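Long-range contact in coatomer subunit delta (Saccharomyces cerevisiae, PDB 5FJZ), which forms part of the coatomer that coats Golgi vesicles and is probably needed to return dilysine-tagged proteins from the Golgi to the endoplasmic reticulum: residues Leu148-Pro160 and Tyr218-Asp230. Residues are numbered along the deposited sequence; the frame is centred on the assembly and turned at random. Where two conformers were deposited one is given.
Sequences LETELADVIFTIP and YPMTVSFQESTRD
Two antiparallel strands of the mu-homology domain, 155-159 and 220-223, pair at the heart of this contact: I156 faces S223 and T158 faces T221 as hydrogen-bonded pairs, with F157 and V222 as the non-hydrogen-bonded pair between them. The bond from I156 N to S223 O, 2.9 Å, is nearly straight at 171°, whereas that from S223 N to I156 O is more bent, at 148°. I156, T158, T221 and V222 are beta-branched, which suits their extended backbone. On the face of I156, T158, T221 and S223, a water bridges I156 O and T221 O and also meets T158 OG1, which is hydrogen-bonded to S191 OG of strand 190-194.

The other face is apolar. V222 CG2 lies anti to its backbone N, which brings it over one face of the F157 ring, 4.0 Å from CE2, and 3.7 Å from V155 CG1. Beyond F157, I159 and M220 run side by side, I159 CD1 resting 3.6 Å from M220 CG; the flexible thioether chain is extended here and follows the isoleucine. This pairing sits within the long beta-sheet of the adaptor medium-subunit fold, where strand 220-229 lies between 155-159 and the C-terminal strand 257-269.

D154 and V155 together face I194 as a G1 beta bulge; at D154 segment 148-160 turns a corner, and direct pairing gives way to two waters linking the backbones of A153 and Q225. L152 CD1 nevertheless lies over the F224 ring, 4.2 Å above its plane and offset toward the rim, while L152 CD2 is 4.2 Å from E226 CG. Farther along, T150 OG1 donates to the syn lone pair of E226 OE1 at 2.6 Å, the carboxylate reaching it through a chain bent at chi2 (141°). With an alanine in place of E226, the T150 hydroxyl would probably lose this acceptor and a gap would probably open beside L152 CD2.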
ATOM      1  N   LEU A 148      24.809 -14.052  15.588  1.00 25.48           N
ATOM      2  CA  LEU A 148      25.512 -12.823  15.434  1.00 27.72           C
ATOM      3  C   LEU A 148      26.711 -12.717  16.378  1.00 25.03           C
ATOM      4  O   LEU A 148      26.708 -13.311  17.465  1.00 24.10           O
ATOM      5  CB  LEU A 148      24.572 -11.652  15.731  1.00 26.28           C
ATOM      6  CG  LEU A 148      23.476 -11.491  14.695  1.00 26.36           C
ATOM      7  CD1 LEU A 148      22.558 -10.384  15.160  1.00 29.65           C
ATOM      8  CD2 LEU A 148      24.059 -11.127  13.352  1.00 26.23           C
ATOM      9  N   GLU A 149      27.692 -11.924  15.966  1.00 32.72           N
ATOM     10  CA  GLU A 149      28.906 -11.634  16.784  1.00 32.92           C
ATOM     11  C   GLU A 149      28.696 -10.497  17.723  1.00 34.71           C
ATOM     12  O   GLU A 149      29.586 -10.178  18.515  1.00 34.48           O
ATOM     13  CB  GLU A 149      30.095 -11.271  15.879  1.00 40.05           C
ATOM     14  CG  GLU A 149      30.507 -12.301  14.869  1.00 39.61           C
ATOM     15  CD  GLU A 149      31.591 -13.248  15.365  1.00 47.78           C
ATOM     16  OE1 GLU A 149      31.490 -13.848  16.446  1.00 46.18           O
ATOM     17  OE2 GLU A 149      32.612 -13.370  14.642  1.00 63.31           O
ATOM     18  N   THR A 150      27.549  -9.841  17.632  1.00 33.28           N
ATOM     19  CA  THR A 150      27.265  -8.743  18.553  1.00 37.00           C
ATOM     20  C   THR A 150      25.932  -9.022  19.190  1.00 33.74           C
ATOM     21  O   THR A 150      25.183  -9.874  18.719  1.00 27.12           O
ATOM     22  CB  THR A 150      27.258  -7.365  17.851  1.00 39.98           C
ATOM     23  OG1 THR A 150      26.224  -7.349  16.869  1.00 41.07           O
ATOM     24  CG2 THR A 150      28.609  -7.076  17.164  1.00 40.19           C
ATOM     25  N   GLU A 151      25.678  -8.350  20.302  1.00 31.37           N
ATOM     26  CA  GLU A 151      24.455  -8.538  21.070  1.00 31.09           C
ATOM     27  C   GLU A 151      23.280  -7.920  20.290  1.00 32.03           C
ATOM     28  O   GLU A 151      23.464  -6.952  19.527  1.00 27.36           O
ATOM     29  CB  GLU A 151      24.598  -7.936  22.473  1.00 33.45           C
ATOM     30  CG  GLU A 151      24.735  -6.409  22.568  1.00 41.99           C
ATOM     31  CD  GLU A 151      24.256  -5.863  23.913  1.00 51.06           C
ATOM     32  OE1 GLU A 151      24.486  -6.548  24.953  1.00 51.87           O
ATOM     33  OE2 GLU A 151      23.591  -4.781  23.919  1.00 51.61           O
ATOM     34  N   LEU A 152      22.084  -8.495  20.447  1.00 28.29           N
ATOM     35  CA  LEU A 152      20.866  -7.806  20.057  1.00 26.83           C
ATOM     36  C   LEU A 152      20.220  -7.250  21.325  1.00 26.30           C
ATOM     37  O   LEU A 152      20.032  -7.996  22.319  1.00 27.78           O
ATOM     38  CB  LEU A 152      19.899  -8.747  19.383  1.00 24.12           C
ATOM     39  CG  LEU A 152      20.243  -9.263  18.009  1.00 20.45           C
ATOM     40  CD1 LEU A 152      19.243 -10.293  17.592  1.00 19.02           C
ATOM     41  CD2 LEU A 152      20.270  -8.114  17.014  1.00 24.73           C
ATOM     42  N   ALA A 153      19.913  -5.958  21.311  1.00 23.90           N
ATOM     43  CA  ALA A 153      19.312  -5.312  22.467  1.00 26.41           C
ATOM     44  C   ALA A 153      17.847  -5.049  22.199  1.00 24.10           C
ATOM     45  O   ALA A 153      17.461  -4.844  21.027  1.00 25.36           O
ATOM     46  CB  ALA A 153      20.020  -4.014  22.766  1.00 29.51           C
ATOM     47  N   ASP A 154      17.025  -5.107  23.233  1.00 23.88           N
ATOM     48  CA  ASP A 154      15.592  -4.748  23.118  1.00 22.90           C
ATOM     49  C   ASP A 154      14.887  -5.460  21.995  1.00 21.59           C
ATOM     50  O   ASP A 154      14.204  -4.838  21.135  1.00 23.50           O
ATOM     51  CB  ASP A 154      15.451  -3.196  22.961  1.00 26.73           C
ATOM     52  CG  ASP A 154      15.949  -2.431  24.200  1.00 30.45           C
ATOM     53  OD1 ASP A 154      15.970  -2.993  25.305  1.00 30.38           O
ATOM     54  OD2 ASP A 154      16.312  -1.253  24.075  1.00 29.41           O
ATOM     55  N   VAL A 155      14.928  -6.780  22.022  1.00 20.62           N
ATOM     56  CA  VAL A 155      14.213  -7.661  21.079  1.00 21.12           C
ATOM     57  C   VAL A 155      12.765  -7.899  21.558  1.00 21.02           C
ATOM     58  O   VAL A 155      12.512  -8.155  22.728  1.00 21.73           O
ATOM     59  CB  VAL A 155      14.935  -8.975  21.001  1.00 19.03           C
ATOM     60  CG1 VAL A 155      14.286  -9.970  20.033  1.00 21.74           C
ATOM     61  CG2 VAL A 155      16.395  -8.741  20.646  1.00 19.42           C
ATOM     62  N   ILE A 156      11.827  -7.736  20.659  1.00 20.45           N
ATOM     63  CA  ILE A 156      10.421  -7.737  20.962  1.00 18.81           C
ATOM     64  C   ILE A 156       9.717  -8.896  20.288  1.00 19.66           C
ATOM     65  O   ILE A 156       9.801  -9.111  19.051  1.00 20.84           O
ATOM     66  CB  ILE A 156       9.782  -6.393  20.612  1.00 20.09           C
ATOM     67  CG1 ILE A 156      10.459  -5.326  21.491  1.00 21.05           C
ATOM     68  CG2 ILE A 156       8.307  -6.429  20.958  1.00 19.52           C
ATOM     69  CD1 ILE A 156      10.005  -3.918  21.210  1.00 27.39           C
ATOM     70  N   PHE A 157       9.055  -9.700  21.109  1.00 18.50           N
ATOM     71  CA  PHE A 157       8.174 -10.773  20.608  1.00 15.42           C
ATOM     72  C   PHE A 157       6.703 -10.400  20.718  1.00 14.89           C
ATOM     73  O   PHE A 157       6.263  -9.909  21.789  1.00 16.26           O
ATOM     74  CB  PHE A 157       8.448 -12.065  21.425  1.00 15.53           C
ATOM     75  CG  PHE A 157       9.879 -12.498  21.382  1.00 16.85           C
ATOM     76  CD1 PHE A 157      10.806 -11.925  22.285  1.00 17.18           C
ATOM     77  CD2 PHE A 157      10.288 -13.471  20.532  1.00 19.48           C
ATOM     78  CE1 PHE A 157      12.152 -12.279  22.217  1.00 18.03           C
ATOM     79  CE2 PHE A 157      11.611 -13.845  20.445  1.00 17.57           C
ATOM     80  CZ  PHE A 157      12.532 -13.269  21.329  1.00 17.66           C
ATOM     81  N   THR A 158       5.965 -10.573  19.645  1.00 14.69           N
ATOM     82  CA  THR A 158       4.539 -10.175  19.601  1.00 16.58           C
ATOM     83  C   THR A 158       3.686 -11.410  19.346  1.00 15.80           C
ATOM     84  O   THR A 158       3.913 -12.174  18.445  1.00 16.61           O
ATOM     85  CB  THR A 158       4.258  -9.026  18.582  1.00 17.03           C
ATOM     86  OG1 THR A 158       5.063  -7.951  19.034  1.00 16.52           O
ATOM     87  CG2 THR A 158       2.775  -8.660  18.595  1.00 16.93           C
ATOM     88  N   ILE A 159       2.687 -11.582  20.193  1.00 13.88           N
ATOM     89  CA  ILE A 159       1.721 -12.604  20.133  1.00 15.39           C
ATOM     90  C   ILE A 159       0.406 -11.954  19.771  1.00 17.83           C
ATOM     91  O   ILE A 159      -0.033 -11.018  20.466  1.00 16.50           O
ATOM     92  CB  ILE A 159       1.526 -13.341  21.533  1.00 17.49           C
ATOM     93  CG1 ILE A 159       2.864 -13.683  22.135  1.00 19.85           C
ATOM     94  CG2 ILE A 159       0.660 -14.569  21.314  1.00 19.14           C
ATOM     95  CD1 ILE A 159       3.743 -14.559  21.251  1.00 24.21           C
ATOM     96  N   PRO A 160      -0.296 -12.458  18.715  1.00 16.82           N
ATOM     97  CA  PRO A 160      -1.540 -11.806  18.166  1.00 20.74           C
ATOM     98  C   PRO A 160      -2.876 -12.061  18.911  1.00 20.73           C
ATOM     99  O   PRO A 160      -3.906 -12.380  18.301  1.00 18.47           O
ATOM    100  CB  PRO A 160      -1.606 -12.328  16.779  1.00 19.76           C
ATOM    101  CG  PRO A 160      -1.009 -13.695  16.907  1.00 21.31           C
ATOM    102  CD  PRO A 160       0.145 -13.542  17.860  1.00 17.80           C
ATOM    103  N   TYR A 218      -0.638 -17.856  16.936  1.00 16.96           N
ATOM    104  CA  TYR A 218       0.258 -17.718  15.800  1.00 18.48           C
ATOM    105  C   TYR A 218      -0.374 -16.838  14.688  1.00 21.98           C
ATOM    106  O   TYR A 218      -1.599 -16.750  14.629  1.00 20.85           O
ATOM    107  CB  TYR A 218       0.591 -19.101  15.235  1.00 18.93           C
ATOM    108  CG  TYR A 218       1.384 -19.925  16.171  1.00 17.62           C
ATOM    109  CD1 TYR A 218       2.748 -19.847  16.226  1.00 17.77           C
ATOM    110  CD2 TYR A 218       0.747 -20.863  16.982  1.00 18.80           C
ATOM    111  CE1 TYR A 218       3.471 -20.621  17.155  1.00 18.32           C
ATOM    112  CE2 TYR A 218       1.435 -21.596  17.926  1.00 17.56           C
ATOM    113  CZ  TYR A 218       2.787 -21.479  18.008  1.00 18.01           C
ATOM    114  OH  TYR A 218       3.476 -22.259  18.917  1.00 15.39           O
ATOM    115  N   PRO A 219       0.425 -16.133  13.853  1.00 20.66           N
ATOM    116  CA  PRO A 219       1.903 -16.014  13.842  1.00 20.45           C
ATOM    117  C   PRO A 219       2.491 -15.222  15.025  1.00 17.89           C
ATOM    118  O   PRO A 219       1.977 -14.179  15.451  1.00 17.61           O
ATOM    119  CB  PRO A 219       2.172 -15.389  12.500  1.00 20.55           C
ATOM    120  CG  PRO A 219       0.920 -14.552  12.162  1.00 23.00           C
ATOM    121  CD  PRO A 219      -0.228 -15.202  12.878  1.00 22.80           C
ATOM    122  N   MET A 220       3.579 -15.699  15.584  1.00 19.27           N
ATOM    123  CA  MET A 220       4.341 -14.920  16.532  1.00 20.19           C
ATOM    124  C   MET A 220       5.437 -14.166  15.761  1.00 18.71           C
ATOM    125  O   MET A 220       6.167 -14.761  14.970  1.00 21.29           O
ATOM    126  CB  MET A 220       5.008 -15.850  17.573  1.00 19.45           C
ATOM    127  CG  MET A 220       4.024 -16.683  18.370  1.00 21.21           C
ATOM    128  SD  MET A 220       4.821 -17.725  19.617  1.00 22.68           S
ATOM    129  CE  MET A 220       3.379 -18.566  20.283  1.00 24.84           C
ATOM    130  N   THR A 221       5.583 -12.880  16.042  1.00 17.97           N
ATOM    131  CA  THR A 221       6.489 -12.045  15.310  1.00 19.71           C
ATOM    132  C   THR A 221       7.607 -11.607  16.208  1.00 19.87           C
ATOM    133  O   THR A 221       7.403 -11.307  17.406  1.00 23.76           O
ATOM    134  CB  THR A 221       5.767 -10.801  14.771  1.00 23.44           C
ATOM    135  OG1 THR A 221       4.794 -11.215  13.828  1.00 25.32           O
ATOM    136  CG2 THR A 221       6.709  -9.880  14.073  1.00 27.18           C
ATOM    137  N   VAL A 222       8.784 -11.499  15.660  1.00 18.49           N
ATOM    138  CA  VAL A 222       9.926 -10.942  16.381  1.00 19.69           C
ATOM    139  C   VAL A 222      10.432  -9.643  15.706  1.00 18.67           C
ATOM    140  O   VAL A 222      10.438  -9.549  14.450  1.00 19.68           O
ATOM    141  CB  VAL A 222      11.070 -11.933  16.526  1.00 23.06           C
ATOM    142  CG1 VAL A 222      11.644 -12.313  15.192  1.00 26.18           C
ATOM    143  CG2 VAL A 222      12.188 -11.335  17.352  1.00 25.68           C
ATOM    144  N   SER A 223      10.835  -8.696  16.540  1.00 17.36           N
ATOM    145  CA  SER A 223      11.313  -7.397  16.083  0.50 18.67           C
ATOM    146  C   SER A 223      12.651  -7.088  16.738  1.00 18.94           C
ATOM    147  O   SER A 223      12.749  -7.099  17.990  1.00 18.31           O
ATOM    148  CB  SER A 223      10.248  -6.345  16.470  0.50 18.93           C
ATOM    149  OG  SER A 223      10.612  -5.038  16.029  0.50 19.06           O
ATOM    150  N   PHE A 224      13.658  -6.794  15.909  1.00 16.75           N
ATOM    151  CA  PHE A 224      14.966  -6.413  16.343  1.00 18.06           C
ATOM    152  C   PHE A 224      15.673  -5.550  15.311  1.00 17.63           C
ATOM    153  O   PHE A 224      15.273  -5.464  14.145  1.00 17.18           O
ATOM    154  CB  PHE A 224      15.833  -7.632  16.655  1.00 16.31           C
ATOM    155  CG  PHE A 224      16.067  -8.575  15.452  1.00 18.07           C
ATOM    156  CD1 PHE A 224      16.984  -8.264  14.437  1.00 18.37           C
ATOM    157  CD2 PHE A 224      15.300  -9.735  15.316  1.00 15.50           C
ATOM    158  CE1 PHE A 224      17.206  -9.120  13.393  1.00 17.78           C
ATOM    159  CE2 PHE A 224      15.512 -10.585  14.225  1.00 19.39           C
ATOM    160  CZ  PHE A 224      16.462 -10.271  13.284  1.00 18.12           C
ATOM    161  N   GLN A 225      16.653  -4.810  15.785  1.00 19.48           N
ATOM    162  CA  GLN A 225      17.364  -3.845  14.967  1.00 24.43           C
ATOM    163  C   GLN A 225      18.681  -3.597  15.642  1.00 23.41           C
ATOM    164  O   GLN A 225      18.711  -3.253  16.817  1.00 28.35           O
ATOM    165  CB  GLN A 225      16.527  -2.547  14.832  1.00 24.25           C
ATOM    166  CG  GLN A 225      17.072  -1.444  13.895  1.00 38.18           C
ATOM    167  CD  GLN A 225      16.162  -0.228  13.693  1.00 41.11           C
ATOM    168  OE1 GLN A 225      16.619   0.790  13.195  1.00 60.02           O
ATOM    169  NE2 GLN A 225      14.878  -0.330  14.062  1.00 44.78           N
ATOM    170  N   GLU A 226      19.760  -3.622  14.894  1.00 19.59           N
ATOM    171  CA  GLU A 226      21.045  -3.120  15.413  1.00 27.56           C
ATOM    172  C   GLU A 226      21.813  -2.284  14.402  1.00 24.95           C
ATOM    173  O   GLU A 226      21.665  -2.497  13.218  1.00 20.09           O
ATOM    174  CB  GLU A 226      21.920  -4.324  15.873  1.00 38.58           C
ATOM    175  CG  GLU A 226      22.388  -5.240  14.733  1.00 49.25           C
ATOM    176  CD  GLU A 226      23.816  -5.760  14.880  1.00 72.04           C
ATOM    177  OE1 GLU A 226      24.251  -5.957  16.041  1.00 83.41           O
ATOM    178  OE2 GLU A 226      24.494  -6.017  13.843  1.00 89.03           O
ATOM    179  N   SER A 227      22.613  -1.316  14.866  1.00 24.37           N
ATOM    180  CA  SER A 227      23.453  -0.518  13.965  1.00 23.43           C
ATOM    181  C   SER A 227      24.797  -0.164  14.595  1.00 23.40           C
ATOM    182  O   SER A 227      24.911  -0.091  15.838  1.00 24.39           O
ATOM    183  CB  SER A 227      22.739   0.740  13.553  1.00 22.20           C
ATOM    184  OG  SER A 227      22.369   1.471  14.692  1.00 27.71           O
ATOM    185  N   THR A 228      25.787   0.064  13.755  1.00 25.46           N
ATOM    186  CA  THR A 228      27.160   0.414  14.199  1.00 26.13           C
ATOM    187  C   THR A 228      27.671   1.580  13.319  1.00 26.58           C
ATOM    188  O   THR A 228      27.525   1.525  12.136  1.00 22.30           O
ATOM    189  CB  THR A 228      28.102  -0.816  14.288  1.00 31.33           C
ATOM    190  OG1 THR A 228      29.395  -0.485  13.788  1.00 41.40           O
ATOM    191  CG2 THR A 228      27.586  -2.069  13.538  1.00 32.21           C
ATOM    192  N   ARG A 229      28.230   2.619  13.931  1.00 26.81           N
ATOM    193  CA  ARG A 229      28.939   3.660  13.201  1.00 24.30           C
ATOM    194  C   ARG A 229      30.427   3.414  13.327  1.00 27.41           C
ATOM    195  O   ARG A 229      30.948   3.460  14.447  1.00 22.45           O
ATOM    196  CB  ARG A 229      28.561   5.046  13.731  1.00 27.42           C
ATOM    197  CG  ARG A 229      29.214   6.163  12.944  1.00 29.45           C
ATOM    198  CD  ARG A 229      28.469   7.442  13.228  1.00 33.80           C
ATOM    199  NE  ARG A 229      29.028   8.514  12.427  1.00 30.32           N
ATOM    200  CZ  ARG A 229      28.365   9.564  11.978  1.00 30.92           C
ATOM    201  NH1 ARG A 229      27.098   9.749  12.293  1.00 29.76           N
ATOM    202  NH2 ARG A 229      28.998  10.442  11.233  1.00 31.86           N
ATOM    203  N   ASP A 230      31.100   3.132  12.211  1.00 27.14           N
ATOM    204  CA  ASP A 230      32.536   2.821  12.165  1.00 28.78           C
ATOM    205  C   ASP A 230      32.913   2.762  10.686  1.00 28.60           C
ATOM    206  O   ASP A 230      32.333   1.986   9.940  1.00 29.94           O
ATOM    207  CB  ASP A 230      32.805   1.478  12.863  1.00 26.14           C
ATOM    208  CG  ASP A 230      34.307   0.983  12.784  1.00 29.71           C
ATOM    209  OD1 ASP A 230      35.192   1.522  12.062  1.00 32.89           O
ATOM    210  OD2 ASP A 230      34.574  -0.026  13.441  1.00 33.43           O
TER
HETATM  211  O   HOH W   1      20.273  -4.270  18.959  1.00 26.28           O
HETATM  212  O   HOH W   2      17.880  -5.738  18.507  1.00 36.62           O
HETATM  213  O   HOH W   3       7.602  -8.253  17.612  1.00 19.32           O